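Local atomic coordinates of DUF724 domain-containing protein 6-like (Raphanus sativus, PDB entry 5ZWX), a protein that binds histone H3 tails carrying the H3K9me2 mark through paired Agenet domains and probably links this heterochromatin mark to DNA methylation. Residues Y34-A40 / E52-L58; G106-G110 / E138-E144; A19-N25 / G75-A81. All coordinates share one frame; numbering follows the deposited sequence.

Contact 1 (Y34-A40 / E52-L58)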
loop_
_atom_site.group_PDB
_atom_site.type_symbol
_atom_site.label_atom_id
_atom_site.label_comp_id
_atom_site.label_asym_id
_atom_site.label_seq_id
_atom_site.Cartn_x
_atom_site.Cartn_y
_atom_site.Cartn_z
ATOM N N TYR A 34 -2.869 -1.129 -0.365
ATOM C CA TYR A 34 -3.873 -0.729 -1.366
ATOM C C TYR A 34 -4.318 0.713 -1.163
ATOM O O TYR A 34 -4.517 1.131 -0.022
ATOM C CB TYR A 34 -5.073 -1.682 -1.324
ATOM C CG TYR A 34 -4.759 -2.902 -2.210
ATOM C CD1 TYR A 34 -3.871 -3.885 -1.774
ATOM C CD2 TYR A 34 -5.291 -3.024 -3.498
ATOM C CE1 TYR A 34 -3.528 -5.002 -2.618
ATOM C CE2 TYR A 34 -4.962 -4.122 -4.326
ATOM C CZ TYR A 34 -4.088 -5.097 -3.869
ATOM O OH TYR A 34 -3.734 -6.168 -4.682
HETATM N N MSE A 35 -4.431 1.484 -2.239
HETATM C CA MSE A 35 -4.782 2.905 -2.108
HETATM C C MSE A 35 -6.257 3.064 -1.772
HETATM O O MSE A 35 -7.088 2.285 -2.236
HETATM C CB MSE A 35 -4.454 3.677 -3.394
HETATM C CG MSE A 35 -3.052 3.445 -3.916
HETATM SE SE MSE A 35 -1.616 3.900 -2.623
HETATM C CE MSE A 35 -1.327 2.141 -1.779
ATOM N N GLY A 36 -6.593 4.060 -0.946
ATOM C CA GLY A 36 -7.994 4.322 -0.682
ATOM C C GLY A 36 -8.213 5.680 -0.047
ATOM O O GLY A 36 -7.325 6.530 -0.071
ATOM N N LYS A 37 -9.403 5.891 0.497
ATOM C CA LYS A 37 -9.679 7.151 1.186
ATOM C C LYS A 37 -10.475 6.905 2.462
ATOM O O LYS A 37 -11.217 5.934 2.564
ATOM C CB LYS A 37 -10.422 8.108 0.253
ATOM C CG LYS A 37 -11.828 7.666 -0.114
ATOM C CD LYS A 37 -12.662 8.855 -0.590
ATOM C CE LYS A 37 -14.153 8.619 -0.362
ATOM N NZ LYS A 37 -14.969 8.673 -1.606
ATOM N N VAL A 38 -10.331 7.796 3.437
ATOM C CA VAL A 38 -11.077 7.651 4.668
ATOM C C VAL A 38 -12.522 8.091 4.465
ATOM O O VAL A 38 -12.789 9.184 3.958
ATOM C CB VAL A 38 -10.443 8.485 5.796
ATOM C CG1 VAL A 38 -11.305 8.395 7.058
ATOM C CG2 VAL A 38 -8.999 8.016 6.052
ATOM N N VAL A 39 -13.458 7.249 4.880
ATOM C CA VAL A 39 -14.875 7.615 4.873
ATOM C C VAL A 39 -15.359 8.098 6.244
ATOM O O VAL A 39 -16.150 9.042 6.337
ATOM C CB VAL A 39 -15.744 6.426 4.414
ATOM C CG1 VAL A 39 -17.222 6.780 4.482
ATOM C CG2 VAL A 39 -15.374 6.049 3.017
ATOM N N ALA A 40 -14.879 7.469 7.311
ATOM C CA ALA A 40 -15.293 7.875 8.649
ATOM C C ALA A 40 -14.216 7.557 9.674
ATOM O O ALA A 40 -13.471 6.575 9.519
ATOM C CB ALA A 40 -16.608 7.197 9.027
ATOM N N GLU A 52 -13.612 3.734 8.890
ATOM C CA GLU A 52 -14.091 3.093 7.680
ATOM C C GLU A 52 -13.336 3.689 6.500
ATOM O O GLU A 52 -13.137 4.903 6.450
ATOM C CB GLU A 52 -15.594 3.273 7.526
ATOM C CG GLU A 52 -16.182 2.545 6.321
ATOM C CD GLU A 52 -17.653 2.835 6.160
ATOM O OE1 GLU A 52 -18.138 3.713 6.893
ATOM O OE2 GLU A 52 -18.315 2.204 5.307
ATOM N N VAL A 53 -12.910 2.844 5.565
ATOM C CA VAL A 53 -12.191 3.292 4.372
ATOM C C VAL A 53 -12.855 2.744 3.127
ATOM O O VAL A 53 -13.574 1.738 3.182
ATOM C CB VAL A 53 -10.690 2.862 4.351
ATOM C CG1 VAL A 53 -9.937 3.479 5.522
ATOM C CG2 VAL A 53 -10.534 1.322 4.336
ATOM N N GLU A 54 -12.645 3.451 2.020
ATOM C CA GLU A 54 -13.088 3.001 0.699
ATOM C C GLU A 54 -11.886 2.769 -0.183
ATOM O O GLU A 54 -11.050 3.657 -0.313
ATOM C CB GLU A 54 -14.001 4.039 0.056
ATOM C CG GLU A 54 -14.443 3.676 -1.348
ATOM C CD GLU A 54 -15.386 4.705 -1.931
ATOM O OE1 GLU A 54 -14.896 5.638 -2.601
ATOM O OE2 GLU A 54 -16.612 4.585 -1.706
ATOM N N TYR A 55 -11.789 1.587 -0.793
ATOM C CA TYR A 55 -10.669 1.297 -1.677
ATOM C C TYR A 55 -10.831 1.990 -3.016
ATOM O O TYR A 55 -11.942 2.141 -3.512
ATOM C CB TYR A 55 -10.522 -0.214 -1.908
ATOM C CG TYR A 55 -10.075 -0.974 -0.686
ATOM C CD1 TYR A 55 -10.925 -1.144 0.407
ATOM C CD2 TYR A 55 -8.804 -1.502 -0.612
ATOM C CE1 TYR A 55 -10.508 -1.831 1.519
ATOM C CE2 TYR A 55 -8.380 -2.200 0.501
ATOM C CZ TYR A 55 -9.236 -2.370 1.556
ATOM O OH TYR A 55 -8.801 -3.068 2.653
ATOM N N THR A 56 -9.707 2.394 -3.600
ATOM C CA THR A 56 -9.711 3.037 -4.904
ATOM C C THR A 56 -9.773 1.997 -6.023
ATOM O O THR A 56 -10.389 2.237 -7.061
ATOM C CB THR A 56 -8.458 3.918 -5.099
ATOM O OG1 THR A 56 -8.436 4.937 -4.094
ATOM C CG2 THR A 56 -8.463 4.585 -6.474
ATOM N N THR A 57 -9.139 0.842 -5.821
ATOM C CA THR A 57 -9.018 -0.133 -6.932
ATOM C C THR A 57 -9.618 -1.518 -6.647
ATOM O O THR A 57 -9.541 -2.419 -7.490
ATOM C CB THR A 57 -7.552 -0.353 -7.317
ATOM O OG1 THR A 57 -6.892 -1.041 -6.246
ATOM C CG2 THR A 57 -6.839 0.975 -7.592
ATOM N N LEU A 58 -10.184 -1.706 -5.458
ATOM C CA LEU A 58 -10.881 -2.952 -5.134
ATOM C C LEU A 58 -12.364 -2.667 -5.024
ATOM O O LEU A 58 -12.765 -1.635 -4.477
ATOM C CB LEU A 58 -10.373 -3.568 -3.820
ATOM C CG LEU A 58 -8.921 -4.045 -3.726
ATOM C CD1 LEU A 58 -8.687 -4.690 -2.365
ATOM C CD2 LEU A 58 -8.596 -5.004 -4.856
HETATM O O HOH W 1 -7.472 0.088 -3.721
#
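The antiparallel hairpin of an Agenet domain, a member of the SH3 clan, is formed here by strands 32-40 and 51-55, and a classic beta bulge interrupts its register near one end. At the bulge, Val39 and Ala40 both face Glu52, whose O accepts Val39 N at 2.8 Å and Ala40 N at 3.2 Å from the same face of its carbonyl plane. Further along, the backbones of Lys37 and Glu54 exchange two hydrogen bonds, and their side chains run side by side in the same direction. A bend at chi4 (-121°) brings Lys37 NZ to 3.2 Å from Glu54 OE1, above the carboxylate plane, for a salt bridge; OE2 pairs with Arg69, so the carboxylate has two cationic partners. Val39 CG2 packs on Glu54 CB at 3.8 Å.

Where the chain turns a corner at Thr56 and Thr57, the O of Met35, a selenomethionine here, accepts Thr56 N at 3.0 Å in a nearly straight bond. A water donates to the same Met35 O and accepts from Thr57 N, 2.8 Å away, bridging the two backbones. Near this corner, Tyr34 CB sits at the edge of the Tyr55 ring, 3.8 Å from CD2, while the side chains of Leu58 and Tyr34 cross at about a right angle, Leu58 CD2 3.8 Å from Tyr34 CE2. Tyr34 OH is held by Ser104 O and Tyr55 OH by Glu70. Tyr34, Tyr55 and Leu58 also pack against the bound H3 peptide, forming part of a recognition surface on what is probably an SH3-like barrel.

Contact 2 (G106-G110 / E138-E144)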
loop_
_atom_site.group_PDB
_atom_site.type_symbol
_atom_site.label_atom_id
_atom_site.label_comp_id
_atom_site.label_asym_id
_atom_site.label_seq_id
_atom_site.Cartn_x
_atom_site.Cartn_y
_atom_site.Cartn_z
ATOM N N GLY A 106 -2.530 -3.213 -6.472
ATOM C CA GLY A 106 -1.977 -2.636 -5.233
ATOM C C GLY A 106 -0.458 -2.748 -5.228
ATOM O O GLY A 106 0.150 -3.263 -6.197
ATOM N N TRP A 107 0.164 -2.251 -4.164
ATOM C CA TRP A 107 1.616 -2.286 -4.011
ATOM C C TRP A 107 2.064 -3.405 -3.080
ATOM O O TRP A 107 1.607 -3.493 -1.944
ATOM C CB TRP A 107 2.130 -0.932 -3.470
ATOM C CG TRP A 107 1.959 0.196 -4.459
ATOM C CD1 TRP A 107 0.944 1.110 -4.502
ATOM C CD2 TRP A 107 2.845 0.533 -5.538
ATOM N NE1 TRP A 107 1.149 1.998 -5.530
ATOM C CE2 TRP A 107 2.304 1.666 -6.186
ATOM C CE3 TRP A 107 4.034 -0.030 -6.030
ATOM C CZ2 TRP A 107 2.916 2.264 -7.296
ATOM C CZ3 TRP A 107 4.643 0.569 -7.123
ATOM C CH2 TRP A 107 4.080 1.700 -7.750
ATOM N N TRP A 108 2.991 -4.241 -3.542
ATOM C CA TRP A 108 3.437 -5.394 -2.753
ATOM C C TRP A 108 4.927 -5.293 -2.488
ATOM O O TRP A 108 5.723 -5.151 -3.425
ATOM C CB TRP A 108 3.122 -6.729 -3.509
ATOM C CG TRP A 108 1.660 -6.915 -3.753
ATOM C CD1 TRP A 108 0.901 -6.279 -4.693
ATOM C CD2 TRP A 108 0.755 -7.784 -3.016
ATOM N NE1 TRP A 108 -0.414 -6.713 -4.594
ATOM C CE2 TRP A 108 -0.525 -7.615 -3.568
ATOM C CE3 TRP A 108 0.917 -8.665 -1.942
ATOM C CZ2 TRP A 108 -1.652 -8.317 -3.087
ATOM C CZ3 TRP A 108 -0.196 -9.373 -1.470
ATOM C CH2 TRP A 108 -1.461 -9.184 -2.048
ATOM N N GLU A 109 5.314 -5.371 -1.224
ATOM C CA GLU A 109 6.723 -5.243 -0.851
ATOM C C GLU A 109 7.541 -6.479 -1.248
ATOM O O GLU A 109 7.167 -7.601 -0.920
ATOM C CB GLU A 109 6.858 -5.039 0.655
ATOM C CG GLU A 109 8.281 -5.047 1.125
ATOM C CD GLU A 109 8.409 -4.555 2.560
ATOM O OE1 GLU A 109 7.381 -4.560 3.280
ATOM O OE2 GLU A 109 9.530 -4.157 2.947
ATOM N N GLY A 110 8.694 -6.260 -1.867
ATOM C CA GLY A 110 9.647 -7.320 -2.150
ATOM C C GLY A 110 11.073 -6.793 -2.220
ATOM O O GLY A 110 11.331 -5.619 -1.915
ATOM N N GLU A 138 7.077 -0.014 -12.799
ATOM C CA GLU A 138 6.137 -0.756 -11.952
ATOM C C GLU A 138 6.593 -0.832 -10.494
ATOM O O GLU A 138 5.926 -1.463 -9.655
ATOM C CB GLU A 138 5.945 -2.189 -12.497
ATOM C CG GLU A 138 5.345 -2.215 -13.871
ATOM C CD GLU A 138 5.208 -3.666 -14.398
ATOM O OE1 GLU A 138 6.229 -4.234 -14.852
ATOM O OE2 GLU A 138 4.079 -4.212 -14.344
ATOM N N LEU A 139 7.733 -0.209 -10.190
ATOM C CA LEU A 139 8.290 -0.315 -8.837
ATOM C C LEU A 139 8.372 1.050 -8.167
ATOM O O LEU A 139 8.491 2.066 -8.848
ATOM C CB LEU A 139 9.686 -0.915 -8.861
ATOM C CG LEU A 139 9.863 -2.251 -9.595
ATOM C CD1 LEU A 139 11.327 -2.558 -9.515
ATOM C CD2 LEU A 139 9.039 -3.328 -8.892
ATOM N N ARG A 140 8.313 1.053 -6.836
ATOM C CA ARG A 140 8.679 2.250 -6.071
ATOM C C ARG A 140 9.632 1.854 -4.929
ATOM O O ARG A 140 9.588 0.754 -4.439
ATOM C CB ARG A 140 7.420 2.940 -5.527
ATOM C CG ARG A 140 6.669 2.123 -4.479
ATOM C CD ARG A 140 5.344 2.831 -4.000
ATOM N NE ARG A 140 4.688 2.108 -2.893
ATOM C CZ ARG A 140 3.593 2.535 -2.247
ATOM N NH1 ARG A 140 2.983 3.668 -2.613
ATOM N NH2 ARG A 140 3.093 1.817 -1.235
ATOM N N PHE A 141 10.478 2.761 -4.468
ATOM C CA PHE A 141 11.338 2.418 -3.347
ATOM C C PHE A 141 10.449 2.318 -2.143
ATOM O O PHE A 141 9.533 3.123 -1.993
ATOM C CB PHE A 141 12.459 3.459 -3.164
ATOM C CG PHE A 141 13.492 3.370 -4.230
ATOM C CD1 PHE A 141 14.407 2.335 -4.222
ATOM C CD2 PHE A 141 13.537 4.297 -5.262
ATOM C CE1 PHE A 141 15.369 2.228 -5.224
ATOM C CE2 PHE A 141 14.496 4.211 -6.250
ATOM C CZ PHE A 141 15.414 3.169 -6.235
ATOM N N HIS A 142 10.674 1.285 -1.336
ATOM C CA HIS A 142 9.844 1.031 -0.167
ATOM C C HIS A 142 10.142 2.048 0.932
ATOM O O HIS A 142 11.298 2.393 1.140
ATOM C CB HIS A 142 10.088 -0.370 0.381
ATOM C CG HIS A 142 9.188 -0.723 1.516
ATOM N ND1 HIS A 142 7.872 -1.104 1.335
ATOM C CD2 HIS A 142 9.375 -0.669 2.859
ATOM C CE1 HIS A 142 7.308 -1.318 2.507
ATOM N NE2 HIS A 142 8.200 -1.054 3.455
ATOM N N ARG A 143 9.102 2.506 1.610
ATOM C CA ARG A 143 9.256 3.396 2.769
ATOM C C ARG A 143 8.362 2.922 3.893
ATOM O O ARG A 143 7.364 2.229 3.637
ATOM C CB ARG A 143 8.913 4.845 2.410
ATOM C CG ARG A 143 9.815 5.475 1.364
ATOM C CD ARG A 143 10.223 6.904 1.784
ATOM N NE ARG A 143 10.520 7.721 0.611
ATOM C CZ ARG A 143 10.903 8.990 0.643
ATOM N NH1 ARG A 143 11.046 9.624 1.802
ATOM N NH2 ARG A 143 11.139 9.627 -0.495
ATOM N N GLU A 144 8.687 3.301 5.142
ATOM C CA GLU A 144 7.862 2.877 6.261
ATOM C C GLU A 144 7.378 4.109 6.977
ATOM O O GLU A 144 8.087 5.103 7.035
ATOM C CB GLU A 144 8.622 1.963 7.228
ATOM C CG GLU A 144 8.874 0.542 6.710
ATOM C CD GLU A 144 7.640 -0.372 6.724
ATOM O OE1 GLU A 144 6.610 -0.066 7.360
ATOM O OE2 GLU A 144 7.712 -1.438 6.112
#
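Trp107 and Arg140 form a stacked cation-pi pair, and with Glu109 they account for most of the surface buried here. The guanidinium of Arg140 lies flat on the indole, its plane only 6° from that of the ring, with CZ 3.8 Å from the centroid of the five-membered ring. Beyond CG the arginine chain runs fully extended, and this draws its aliphatic part across the same indole: Arg140 CD sits 3.7 Å from the centroid of the six-membered ring in a CH-pi contact. Asp100 binds Arg140 NE and Glu21 binds NH1, which fixes the rotation of the guanidinium and would partly balance its charge. Trp107 CZ3, on the six-membered ring, lies 3.5 Å from Glu138 O.

Glu109 makes the second stack. A chi1 of 174°, which sets CG opposite the backbone N, and an extended chain lay the carboxylate of Glu109 over one face of the His142 imidazole, Glu109 OE1 being 3.3 Å from His142 CE1. The rotation of the imidazole is fixed by bonds at both nitrogens: NE2 donates to Glu144 OE2 at 2.7 Å, in the ring plane, and ND1 bonds to Asp100.

No backbone hydrogen bond joins the two segments, because strand 98-103 pairs with both 106-116 and 139-146. Asp100 on that intervening strand touches Trp107 and Glu109, while Phe102 meets the indole and Met35 of strand 32-40 packs on it.

Contact 3 (A19-N25 / G75-A81)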
loop_
_atom_site.group_PDB
_atom_site.type_symbol
_atom_site.label_atom_id
_atom_site.label_comp_id
_atom_site.label_asym_id
_atom_site.label_seq_id
_atom_site.Cartn_x
_atom_site.Cartn_y
_atom_site.Cartn_z
ATOM N N ALA A 19 -6.744 10.758 1.729
ATOM C CA ALA A 19 -6.191 9.647 0.963
ATOM C C ALA A 19 -5.276 8.871 1.897
ATOM O O ALA A 19 -4.585 9.469 2.718
ATOM C CB ALA A 19 -5.432 10.147 -0.246
ATOM N N VAL A 20 -5.268 7.547 1.776
ATOM C CA VAL A 20 -4.457 6.699 2.648
ATOM C C VAL A 20 -3.981 5.463 1.861
ATOM O O VAL A 20 -4.485 5.187 0.785
ATOM C CB VAL A 20 -5.257 6.206 3.890
ATOM C CG1 VAL A 20 -5.546 7.350 4.852
ATOM C CG2 VAL A 20 -6.560 5.534 3.445
ATOM N N GLU A 21 -3.009 4.758 2.431
ATOM C CA GLU A 21 -2.675 3.410 2.009
ATOM C C GLU A 21 -3.158 2.465 3.103
ATOM O O GLU A 21 -3.095 2.768 4.309
ATOM C CB GLU A 21 -1.175 3.276 1.750
ATOM C CG GLU A 21 -0.690 4.316 0.728
ATOM C CD GLU A 21 0.715 4.076 0.205
ATOM O OE1 GLU A 21 1.440 3.224 0.757
ATOM O OE2 GLU A 21 1.111 4.787 -0.743
ATOM N N ILE A 22 -3.655 1.316 2.667
ATOM C CA ILE A 22 -4.375 0.405 3.549
ATOM C C ILE A 22 -3.666 -0.925 3.561
ATOM O O ILE A 22 -3.423 -1.532 2.457
ATOM C CB ILE A 22 -5.820 0.186 3.063
ATOM C CG1 ILE A 22 -6.513 1.537 2.856
ATOM C CG2 ILE A 22 -6.558 -0.817 3.981
ATOM C CD1 ILE A 22 -7.724 1.515 1.969
ATOM N N SER A 23 -3.313 -1.400 4.751
ATOM C CA SER A 23 -2.739 -2.746 4.846
ATOM C C SER A 23 -3.782 -3.683 5.459
ATOM O O SER A 23 -4.696 -3.242 6.115
ATOM C CB SER A 23 -1.448 -2.744 5.667
ATOM O OG SER A 23 -1.657 -2.104 6.911
ATOM N N SER A 24 -3.664 -4.968 5.189
ATOM C CA SER A 24 -4.629 -5.943 5.684
ATOM C C SER A 24 -3.961 -6.905 6.634
ATOM O O SER A 24 -2.736 -7.094 6.600
ATOM C CB SER A 24 -5.277 -6.703 4.531
ATOM O OG SER A 24 -5.978 -7.844 4.986
ATOM N N ASN A 25 -4.785 -7.523 7.473
ATOM C CA ASN A 25 -4.334 -8.494 8.447
ATOM C C ASN A 25 -4.407 -9.907 7.854
ATOM O O ASN A 25 -3.792 -10.851 8.358
ATOM C CB ASN A 25 -5.190 -8.387 9.715
ATOM C CG ASN A 25 -5.231 -6.966 10.286
ATOM O OD1 ASN A 25 -4.239 -6.246 10.248
ATOM N ND2 ASN A 25 -6.382 -6.568 10.821
ATOM N N GLY A 75 -4.220 1.292 13.021
ATOM C CA GLY A 75 -2.882 0.804 12.725
ATOM C C GLY A 75 -2.738 0.140 11.346
ATOM O O GLY A 75 -1.622 -0.180 10.940
ATOM N N GLN A 76 -3.850 -0.025 10.631
ATOM C CA GLN A 76 -3.799 -0.565 9.254
ATOM C C GLN A 76 -3.558 0.537 8.214
ATOM O O GLN A 76 -3.335 0.250 7.044
ATOM C CB GLN A 76 -5.085 -1.298 8.919
ATOM C CG GLN A 76 -5.242 -2.585 9.656
ATOM C CD GLN A 76 -6.537 -3.289 9.295
ATOM O OE1 GLN A 76 -7.463 -3.312 10.088
ATOM N NE2 GLN A 76 -6.615 -3.838 8.083
ATOM N N LEU A 77 -3.586 1.799 8.646
ATOM C CA LEU A 77 -3.560 2.910 7.694
ATOM C C LEU A 77 -2.269 3.707 7.783
ATOM O O LEU A 77 -1.695 3.825 8.866
ATOM C CB LEU A 77 -4.741 3.860 7.947
ATOM C CG LEU A 77 -6.117 3.191 7.875
ATOM C CD1 LEU A 77 -7.260 4.182 8.133
ATOM C CD2 LEU A 77 -6.278 2.503 6.505
ATOM N N ARG A 78 -1.828 4.241 6.647
ATOM C CA ARG A 78 -0.747 5.226 6.651
ATOM C C ARG A 78 -1.012 6.245 5.560
ATOM O O ARG A 78 -1.907 6.040 4.749
ATOM C CB ARG A 78 0.606 4.558 6.482
ATOM C CG ARG A 78 0.805 3.955 5.043
ATOM C CD ARG A 78 2.097 3.153 4.962
ATOM N NE ARG A 78 2.504 3.007 3.541
ATOM C CZ ARG A 78 3.704 2.570 3.151
ATOM N NH1 ARG A 78 4.609 2.206 4.057
ATOM N NH2 ARG A 78 4.000 2.503 1.858
ATOM N N PRO A 79 -0.290 7.391 5.560
ATOM C CA PRO A 79 -0.600 8.339 4.507
ATOM C C PRO A 79 -0.073 7.801 3.170
ATOM O O PRO A 79 0.726 6.873 3.217
ATOM C CB PRO A 79 0.151 9.634 4.942
ATOM C CG PRO A 79 0.567 9.400 6.347
ATOM C CD PRO A 79 0.747 7.907 6.472
ATOM N N PRO A 80 -0.496 8.383 2.044
ATOM C CA PRO A 80 0.136 8.083 0.751
ATOM C C PRO A 80 1.650 8.206 0.835
ATOM O O PRO A 80 2.162 9.126 1.443
ATOM C CB PRO A 80 -0.424 9.159 -0.177
ATOM C CG PRO A 80 -1.682 9.592 0.465
ATOM C CD PRO A 80 -1.436 9.513 1.923
ATOM N N ALA A 81 2.356 7.265 0.230
ATOM C CA ALA A 81 3.800 7.294 0.199
ATOM C C ALA A 81 4.275 8.638 -0.372
ATOM O O ALA A 81 3.611 9.230 -1.226
ATOM C CB ALA A 81 4.331 6.111 -0.649
#
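With chi1 at -56° and an extended chain beyond CG, the carboxylate of Glu21 is carried across to Arg78, whose own chi1 of 69° sets CG between backbone N and carbonyl carbon, from where the extended chain presents the guanidinium edge. Arg78 approaches side-on: NE at 3.0 Å and NH2 at 2.9 Å both bind Glu21 OE1 from the same face of the carboxylate plane, and OE1 lies close to the guanidinium plane. The carboxylate and guanidinium planes are twisted 39° apart. Glu21 OE2 accepts Ala81 N at 2.9 Å from well above the carboxylate plane and forms a salt bridge with Arg140 as well, so this buried acid is gripped at both oxygens.

In the backbone, the same two residues exchange two hydrogen bonds as an antiparallel hydrogen-bonded pair. Ile22 and Leu77, the neighbouring non-hydrogen-bonded pair, place their side chains on the other face, parallel and pointing the same way, with Ile22 CG1 3.8 Å from Leu77 CD2. At the 3-10 end, Gln76 O accepts both Ser23 N and Ser23 OG, the hydroxyl coming from above the carbonyl plane. Gln76 returns the grip: its NE2 donates to a lone pair of Ser23 O at 2.8 Å. Where the strand pairing ends in two prolines, Ala19 CB rests 3.9 Å from Pro80 CG.

Strand 19-22 is thus flanked by 77-78 and 32-40. Ile22 and Leu77 pack on Val53 of strand 51-55, whereas Arg78 makes a cation-pi contact with Trp33 and bonds to Arg143 O, at the break in strand 139-146.

Overall arrangement
Contacts 1 and 3 build the same Agenet domain, their centres about 9 Å apart. Strand 19-22 of contact 3 pairs with strand 32-40 of contact 1, Tyr34 O accepting Ile22 N at 2.8 Å and Gly36 O accepting Val20 N at 2.9 Å. Contact 2 lies later in the chain, its centre about 13 Å from that of contact 3 and about 18 Å from that of contact 1. A salt bridge from Glu21 and a hydrogen bond from Arg78 tie contact 3 to it, and the pairing of strands 32-40 and 106-116 places contacts 1 and 2 in one sheet. The peptide touches all three, with Trp108 of contact 2 packing on its modified side chain, consistent with reading the methyl mark.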